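Local coordinates for fiber protein (Snake adenovirus 1, PDB 4UMI) that is a homotrimer that probably forms the spikes at the capsid vertices and attaches the virion to a host-cell receptor through its head domain, at residues 98-110 against 119-131. Sequence-based numbering, arbitrary orientation.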
ATOM      1  N   SER A  98       2.427   0.842 -22.274  1.00 19.67           N
ATOM      2  CA  SER A  98       1.321   0.646 -21.357  1.00 18.65           C
ATOM      3  C   SER A  98       0.013   0.716 -22.108  1.00 19.66           C
ATOM      4  O   SER A  98      -0.142   1.485 -23.051  1.00 19.31           O
ATOM      5  CB  SER A  98       1.287   1.700 -20.258  1.00 20.06           C
ATOM      6  OG  SER A  98       2.451   1.623 -19.465  1.00 19.66           O
ATOM      7  N   PRO A  99      -0.983  -0.040 -21.646  1.00 18.24           N
ATOM      8  CA  PRO A  99      -2.342   0.163 -22.122  1.00 18.98           C
ATOM      9  C   PRO A  99      -2.894   1.468 -21.566  1.00 18.82           C
ATOM     10  O   PRO A  99      -2.303   2.096 -20.672  1.00 18.70           O
ATOM     11  CB  PRO A  99      -3.092  -0.984 -21.485  1.00 19.91           C
ATOM     12  CG  PRO A  99      -2.395  -1.194 -20.168  1.00 20.24           C
ATOM     13  CD  PRO A  99      -0.935  -0.984 -20.501  1.00 18.98           C
ATOM     14  N   PRO A 100      -4.052   1.911 -22.069  1.00 17.85           N
ATOM     15  CA  PRO A 100      -4.641   3.101 -21.502  1.00 18.41           C
ATOM     16  C   PRO A 100      -5.128   2.823 -20.070  1.00 17.19           C
ATOM     17  O   PRO A 100      -5.479   1.672 -19.732  1.00 17.05           O
ATOM     18  CB  PRO A 100      -5.814   3.389 -22.433  1.00 20.71           C
ATOM     19  CG  PRO A 100      -6.121   2.124 -23.062  1.00 18.92           C
ATOM     20  CD  PRO A 100      -4.847   1.355 -23.167  1.00 19.02           C
ATOM     21  N   SER A 101      -5.206   3.852 -19.225  1.00 16.93           N
ATOM     22  CA  SER A 101      -5.674   3.696 -17.852  1.00 17.36           C
ATOM     23  C   SER A 101      -6.451   4.923 -17.439  1.00 17.48           C
ATOM     24  O   SER A 101      -6.239   6.012 -17.987  1.00 18.87           O
ATOM     25  CB  SER A 101      -4.496   3.427 -16.933  1.00 19.67           C
ATOM     26  OG  SER A 101      -3.632   4.521 -16.924  1.00 23.59           O
ATOM     27  N   LYS A 102      -7.316   4.760 -16.447  1.00 16.55           N
ATOM     28  CA  LYS A 102      -7.968   5.887 -15.833  1.00 17.40           C
ATOM     29  C   LYS A 102      -8.428   5.499 -14.453  1.00 18.37           C
ATOM     30  O   LYS A 102      -8.574   4.304 -14.127  1.00 16.99           O
ATOM     31  CB  LYS A 102      -9.158   6.383 -16.631  1.00 18.01           C
ATOM     32  CG  LYS A 102     -10.346   5.457 -16.644  1.00 18.55           C
ATOM     33  CD  LYS A 102     -11.423   6.030 -17.541  1.00 20.49           C
ATOM     34  CE  LYS A 102     -12.615   5.117 -17.653  1.00 20.39           C
ATOM     35  NZ  LYS A 102     -13.696   5.752 -18.446  1.00 23.96           N
ATOM     36  N   THR A 103      -8.671   6.503 -13.623  1.00 18.52           N
ATOM     37  CA  THR A 103      -9.358   6.329 -12.341  1.00 17.32           C
ATOM     38  C   THR A 103     -10.837   6.552 -12.535  1.00 18.57           C
ATOM     39  O   THR A 103     -11.235   7.645 -12.940  1.00 21.99           O
ATOM     40  CB  THR A 103      -8.820   7.298 -11.318  1.00 19.68           C
ATOM     41  OG1 THR A 103      -7.407   7.127 -11.200  1.00 22.33           O
ATOM     42  CG2 THR A 103      -9.445   7.065  -9.958  1.00 19.33           C
ATOM     43  N   SER A 104     -11.643   5.509 -12.358  1.00 18.40           N
ATOM     44  CA  SER A 104     -13.068   5.556 -12.636  1.00 19.18           C
ATOM     45  C   SER A 104     -13.910   5.816 -11.392  1.00 19.65           C
ATOM     46  O   SER A 104     -15.079   6.150 -11.494  1.00 20.88           O
ATOM     47  CB  SER A 104     -13.502   4.270 -13.315  1.00 19.53           C
ATOM     48  OG  SER A 104     -13.036   3.172 -12.577  1.00 21.48           O
ATOM     49  N   LEU A 105     -13.308   5.716 -10.207  1.00 18.92           N
ATOM     50  CA  LEU A 105     -13.976   6.019  -8.938  1.00 18.45           C
ATOM     51  C   LEU A 105     -12.931   6.421  -7.917  1.00 17.57           C
ATOM     52  O   LEU A 105     -11.914   5.777  -7.805  1.00 16.74           O
ATOM     53  CB  LEU A 105     -14.680   4.777  -8.380  1.00 19.29           C
ATOM     54  CG  LEU A 105     -15.446   4.935  -7.069  1.00 20.98           C
ATOM     55  CD1 LEU A 105     -16.711   5.752  -7.264  1.00 22.65           C
ATOM     56  CD2 LEU A 105     -15.775   3.580  -6.467  1.00 22.72           C
ATOM     57  N   ASP A 106     -13.220   7.461  -7.138  1.00 17.65           N
ATOM     58  CA  ASP A 106     -12.391   7.791  -5.991  1.00 16.52           C
ATOM     59  C   ASP A 106     -13.227   8.554  -4.995  1.00 17.17           C
ATOM     60  O   ASP A 106     -13.541   9.710  -5.245  1.00 19.76           O
ATOM     61  CB  ASP A 106     -11.122   8.551  -6.413  1.00 18.87           C
ATOM     62  CG  ASP A 106      -9.979   8.415  -5.422  1.00 20.98           C
ATOM     63  OD1 ASP A 106     -10.148   7.695  -4.442  1.00 23.44           O
ATOM     64  OD2 ASP A 106      -8.885   8.975  -5.672  1.00 26.94           O
ATOM     65  N   ILE A 107     -13.656   7.873  -3.920  1.00 16.06           N
ATOM     66  CA  ILE A 107     -14.561   8.450  -2.927  1.00 16.12           C
ATOM     67  C   ILE A 107     -14.014   8.176  -1.526  1.00 16.44           C
ATOM     68  O   ILE A 107     -13.257   7.248  -1.321  1.00 15.31           O
ATOM     69  CB  ILE A 107     -16.007   7.863  -3.035  1.00 18.53           C
ATOM     70  CG1 ILE A 107     -16.063   6.346  -2.798  1.00 19.01           C
ATOM     71  CG2 ILE A 107     -16.649   8.219  -4.363  1.00 19.67           C
ATOM     72  CD1 ILE A 107     -17.442   5.705  -2.714  1.00 21.40           C
ATOM     73  N   ALA A 108     -14.406   8.959  -0.549  1.00 17.05           N
ATOM     74  CA  ALA A 108     -14.038   8.759   0.827  1.00 16.25           C
ATOM     75  C   ALA A 108     -15.200   9.068   1.723  1.00 16.65           C
ATOM     76  O   ALA A 108     -16.078   9.869   1.376  1.00 18.29           O
ATOM     77  CB  ALA A 108     -12.860   9.597   1.226  1.00 18.24           C
ATOM     78  N   GLU A 109     -15.208   8.464   2.912  1.00 16.70           N
ATOM     79  CA  GLU A 109     -16.345   8.586   3.822  1.00 17.54           C
ATOM     80  C   GLU A 109     -15.843   8.360   5.243  1.00 16.12           C
ATOM     81  O   GLU A 109     -14.974   7.507   5.466  1.00 16.79           O
ATOM     82  CB  GLU A 109     -17.338   7.498   3.419  1.00 21.83           C
ATOM     83  CG  GLU A 109     -18.673   7.513   4.084  1.00 23.25           C
ATOM     84  CD  GLU A 109     -19.583   6.548   3.370  1.00 21.79           C
ATOM     85  OE1 GLU A 109     -19.559   6.483   2.098  1.00 25.76           O
ATOM     86  OE2 GLU A 109     -20.334   5.867   4.081  1.00 25.46           O
ATOM     87  N   GLU A 110     -16.429   9.052   6.209  1.00 16.47           N
ATOM     88  CA  GLU A 110     -16.106   8.894   7.616  1.00 16.56           C
ATOM     89  C   GLU A 110     -17.240   8.131   8.272  1.00 17.07           C
ATOM     90  O   GLU A 110     -18.402   8.480   8.070  1.00 20.76           O
ATOM     91  CB  GLU A 110     -15.949  10.267   8.262  1.00 21.64           C
ATOM     92  CG  GLU A 110     -15.465  10.220   9.694  1.00 25.10           C
ATOM     93  CD  GLU A 110     -13.975  10.074   9.808  1.00 32.79           C
ATOM     94  OE1 GLU A 110     -13.262  10.378   8.830  1.00 33.44           O
ATOM     95  OE2 GLU A 110     -13.520   9.641  10.887  1.00 39.92           O
ATOM     96  N   PHE A 119     -13.562   5.914  11.772  1.00 15.67           N
ATOM     97  CA  PHE A 119     -12.740   5.472  10.660  1.00 14.71           C
ATOM     98  C   PHE A 119     -12.960   6.355   9.451  1.00 15.09           C
ATOM     99  O   PHE A 119     -14.070   6.819   9.235  1.00 16.86           O
ATOM    100  CB  PHE A 119     -13.072   4.033  10.215  1.00 15.87           C
ATOM    101  CG  PHE A 119     -12.304   2.990  10.932  1.00 15.03           C
ATOM    102  CD1 PHE A 119     -12.627   2.583  12.205  1.00 15.90           C
ATOM    103  CD2 PHE A 119     -11.277   2.357  10.283  1.00 14.38           C
ATOM    104  CE1 PHE A 119     -11.905   1.605  12.817  1.00 16.46           C
ATOM    105  CE2 PHE A 119     -10.544   1.373  10.887  1.00 16.12           C
ATOM    106  CZ  PHE A 119     -10.875   0.983  12.155  1.00 16.44           C
ATOM    107  N   ALA A 120     -11.925   6.543   8.638  1.00 14.33           N
ATOM    108  CA  ALA A 120     -12.083   7.048   7.293  1.00 13.62           C
ATOM    109  C   ALA A 120     -11.763   5.930   6.351  1.00 12.97           C
ATOM    110  O   ALA A 120     -10.762   5.203   6.506  1.00 14.29           O
ATOM    111  CB  ALA A 120     -11.180   8.223   7.056  1.00 16.06           C
ATOM    112  N   PHE A 121     -12.639   5.748   5.380  1.00 13.42           N
ATOM    113  CA  PHE A 121     -12.465   4.781   4.311  1.00 14.22           C
ATOM    114  C   PHE A 121     -12.376   5.535   2.981  1.00 13.88           C
ATOM    115  O   PHE A 121     -13.111   6.491   2.763  1.00 16.32           O
ATOM    116  CB  PHE A 121     -13.607   3.802   4.258  1.00 15.68           C
ATOM    117  CG  PHE A 121     -13.653   2.871   5.432  1.00 14.61           C
ATOM    118  CD1 PHE A 121     -12.862   1.745   5.466  1.00 16.17           C
ATOM    119  CD2 PHE A 121     -14.466   3.117   6.512  1.00 17.48           C
ATOM    120  CE1 PHE A 121     -12.894   0.889   6.546  1.00 18.60           C
ATOM    121  CE2 PHE A 121     -14.505   2.266   7.578  1.00 19.15           C
ATOM    122  CZ  PHE A 121     -13.691   1.187   7.605  1.00 17.94           C
ATOM    123  N   GLN A 122     -11.534   5.064   2.076  1.00 13.71           N
ATOM    124  CA  GLN A 122     -11.462   5.541   0.703  1.00 12.93           C
ATOM    125  C   GLN A 122     -11.645   4.360  -0.214  1.00 12.62           C
ATOM    126  O   GLN A 122     -11.016   3.313  -0.029  1.00 13.60           O
ATOM    127  CB  GLN A 122     -10.144   6.285   0.425  1.00 13.75           C
ATOM    128  CG  GLN A 122      -9.850   6.619  -1.029  1.00 14.72           C
ATOM    129  CD  GLN A 122      -8.461   7.111  -1.217  1.00 15.31           C
ATOM    130  OE1 GLN A 122      -7.594   6.928  -0.343  1.00 16.59           O
ATOM    131  NE2 GLN A 122      -8.193   7.646  -2.385  1.00 18.41           N
ATOM    132  N   ALA A 123     -12.485   4.534  -1.230  1.00 13.03           N
ATOM    133  CA  ALA A 123     -12.729   3.508  -2.226  1.00 13.39           C
ATOM    134  C   ALA A 123     -12.288   4.031  -3.589  1.00 13.11           C
ATOM    135  O   ALA A 123     -12.764   5.074  -4.037  1.00 14.93           O
ATOM    136  CB  ALA A 123     -14.203   3.115  -2.219  1.00 14.79           C
ATOM    137  N   ARG A 124     -11.386   3.309  -4.236  1.00 13.63           N
ATOM    138  CA  ARG A 124     -10.809   3.717  -5.499  1.00 14.92           C
ATOM    139  C   ARG A 124     -10.953   2.612  -6.517  1.00 15.02           C
ATOM    140  O   ARG A 124     -10.775   1.453  -6.187  1.00 16.66           O
ATOM    141  CB  ARG A 124      -9.366   4.188  -5.315  1.00 16.71           C
ATOM    142  CG  ARG A 124      -8.699   4.765  -6.525  1.00 20.55           C
ATOM    143  CD  ARG A 124      -7.210   4.920  -6.203  1.00 27.61           C
ATOM    144  NE  ARG A 124      -6.907   6.069  -5.383  1.00 36.91           N
ATOM    145  CZ  ARG A 124      -5.705   6.335  -4.861  1.00 41.63           C
ATOM    146  NH1 ARG A 124      -4.678   5.498  -5.073  1.00 38.49           N
ATOM    147  NH2 ARG A 124      -5.517   7.437  -4.111  1.00 38.80           N
ATOM    148  N   GLU A 125     -11.295   2.969  -7.759  1.00 15.60           N
ATOM    149  CA  GLU A 125     -11.276   2.031  -8.869  1.00 15.77           C
ATOM    150  C   GLU A 125     -10.363   2.591  -9.943  1.00 16.00           C
ATOM    151  O   GLU A 125     -10.492   3.740 -10.384  1.00 17.59           O
ATOM    152  CB  GLU A 125     -12.675   1.751  -9.414  1.00 17.89           C
ATOM    153  CG  GLU A 125     -12.623   0.737 -10.531  1.00 18.70           C
ATOM    154  CD  GLU A 125     -13.968   0.417 -11.116  1.00 23.31           C
ATOM    155  OE1 GLU A 125     -14.755  -0.290 -10.482  1.00 27.90           O
ATOM    156  OE2 GLU A 125     -14.239   0.851 -12.240  1.00 31.48           O
ATOM    157  N   GLU A 126      -9.432   1.738 -10.390  1.00 15.85           N
ATOM    158  CA  GLU A 126      -8.556   2.044 -11.534  1.00 16.85           C
ATOM    159  C   GLU A 126      -8.901   1.047 -12.632  1.00 16.46           C
ATOM    160  O   GLU A 126      -9.128  -0.134 -12.353  1.00 17.99           O
ATOM    161  CB  GLU A 126      -7.053   1.890 -11.192  1.00 19.13           C
ATOM    162  CG  GLU A 126      -6.179   2.330 -12.356  1.00 28.05           C
ATOM    163  CD  GLU A 126      -4.697   2.002 -12.282  1.00 27.99           C
ATOM    164  OE1 GLU A 126      -4.179   1.577 -11.250  1.00 31.15           O
ATOM    165  OE2 GLU A 126      -4.009   2.166 -13.315  1.00 25.82           O
ATOM    166  N   GLU A 127      -8.934   1.494 -13.873  1.00 16.02           N
ATOM    167  CA  GLU A 127      -9.048   0.610 -14.999  1.00 16.50           C
ATOM    168  C   GLU A 127      -7.766   0.725 -15.778  1.00 17.44           C
ATOM    169  O   GLU A 127      -7.294   1.830 -16.037  1.00 17.86           O
ATOM    170  CB  GLU A 127     -10.231   0.993 -15.840  1.00 16.30           C
ATOM    171  CG  GLU A 127     -11.569   0.803 -15.137  1.00 19.28           C
ATOM    172  CD  GLU A 127     -12.718   1.439 -15.861  1.00 22.22           C
ATOM    173  OE1 GLU A 127     -12.558   1.892 -16.992  1.00 25.47           O
ATOM    174  OE2 GLU A 127     -13.801   1.502 -15.272  1.00 24.73           O
ATOM    175  N   LEU A 128      -7.185  -0.391 -16.197  1.00 16.12           N
ATOM    176  CA  LEU A 128      -5.941  -0.335 -17.000  1.00 16.54           C
ATOM    177  C   LEU A 128      -6.028  -1.475 -17.986  1.00 16.88           C
ATOM    178  O   LEU A 128      -6.054  -2.669 -17.600  1.00 16.43           O
ATOM    179  CB  LEU A 128      -4.660  -0.395 -16.166  1.00 21.25           C
ATOM    180  CG  LEU A 128      -4.316  -1.552 -15.277  1.00 25.26           C
ATOM    181  CD1 LEU A 128      -2.814  -1.497 -14.951  1.00 26.25           C
ATOM    182  CD2 LEU A 128      -5.134  -1.435 -14.008  1.00 35.00           C
ATOM    183  N   GLY A 129      -6.093  -1.150 -19.265  1.00 17.05           N
ATOM    184  CA  GLY A 129      -6.251  -2.187 -20.251  1.00 17.10           C
ATOM    185  C   GLY A 129      -7.467  -3.029 -19.981  1.00 17.27           C
ATOM    186  O   GLY A 129      -8.565  -2.502 -19.800  1.00 17.33           O
ATOM    187  N   ALA A 130      -7.266  -4.339 -19.973  1.00 17.23           N
ATOM    188  CA  ALA A 130      -8.313  -5.299 -19.705  1.00 17.48           C
ATOM    189  C   ALA A 130      -8.723  -5.360 -18.221  1.00 16.87           C
ATOM    190  O   ALA A 130      -9.706  -6.028 -17.891  1.00 19.23           O
ATOM    191  CB  ALA A 130      -7.863  -6.684 -20.149  1.00 19.20           C
ATOM    192  N   PHE A 131      -7.947  -4.759 -17.329  1.00 15.93           N
ATOM    193  CA  PHE A 131      -8.056  -4.986 -15.895  1.00 15.27           C
ATOM    194  C   PHE A 131      -8.782  -3.884 -15.179  1.00 16.14           C
ATOM    195  O   PHE A 131      -8.706  -2.705 -15.545  1.00 16.31           O
ATOM    196  CB  PHE A 131      -6.687  -5.201 -15.286  1.00 15.76           C
ATOM    197  CG  PHE A 131      -6.064  -6.506 -15.652  1.00 16.55           C
ATOM    198  CD1 PHE A 131      -5.419  -6.653 -16.853  1.00 19.47           C
ATOM    199  CD2 PHE A 131      -6.075  -7.583 -14.788  1.00 18.99           C
ATOM    200  CE1 PHE A 131      -4.802  -7.838 -17.203  1.00 20.16           C
ATOM    201  CE2 PHE A 131      -5.482  -8.777 -15.127  1.00 22.39           C
ATOM    202  CZ  PHE A 131      -4.834  -8.898 -16.332  1.00 21.11           C
TER
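An antiparallel beta hairpin of the trimeric fibre head joins 101-110 to 119-128; their axes run almost exactly antiparallel, and the first strand forms one border of a four-stranded sheet within the chain. Paired backbone bonds set the register, as where Ile107 and Ala123 each donate to the other's carbonyl, and one classic beta bulge breaks it: Ser104 and Leu105 both face Glu125. The evidence is Glu125 O, which takes a bond of 2.9 Å from Ser104 N and a weak one of 3.4 Å from Leu105 N.

The two faces of the hairpin differ. On the one carrying Asp106, Gln122 and Arg124, the carboxylate is shared. Gln122 NE2 reaches Asp106 OD1 at 2.8 Å, using the syn lone pair. The bond is nearly straight (169°), with amide and carboxylate planes almost coplanar. Asp106 OD2 meets Arg124 NE at 3.5 Å in a long salt bridge, approaching the guanidinium at its edge although the planes stand nearly perpendicular. This face packs on a neighbouring subunit, whose Glu126 forms a salt bridge with Arg124 NH2 and accepts from Gln122 NE2, while its Lys133 bonds Gln122 OE1; these polar and charged contacts link the hairpin to that subunit.

On the reverse face, Ile107 CG1 lies 3.8 Å from Ala123 CB, and Leu105 and Ala123 both touch Phe159 of helix 154-161. Nearer the hairpin's open end, the extended Lys102 chain runs beside Glu127, Lys102 CE lying 3.3 Å from Glu127 OE1. At the bulge, Ser104 OG sits between the backbone N and the carbonyl carbon (chi1 50°), which places it beside the carboxylate of Glu125, whose OE1 is engaged by Arg134. Ser104 OG donates to Glu125 OE2 at 2.6 Å, on its anti side and 29° out of the carboxylate plane.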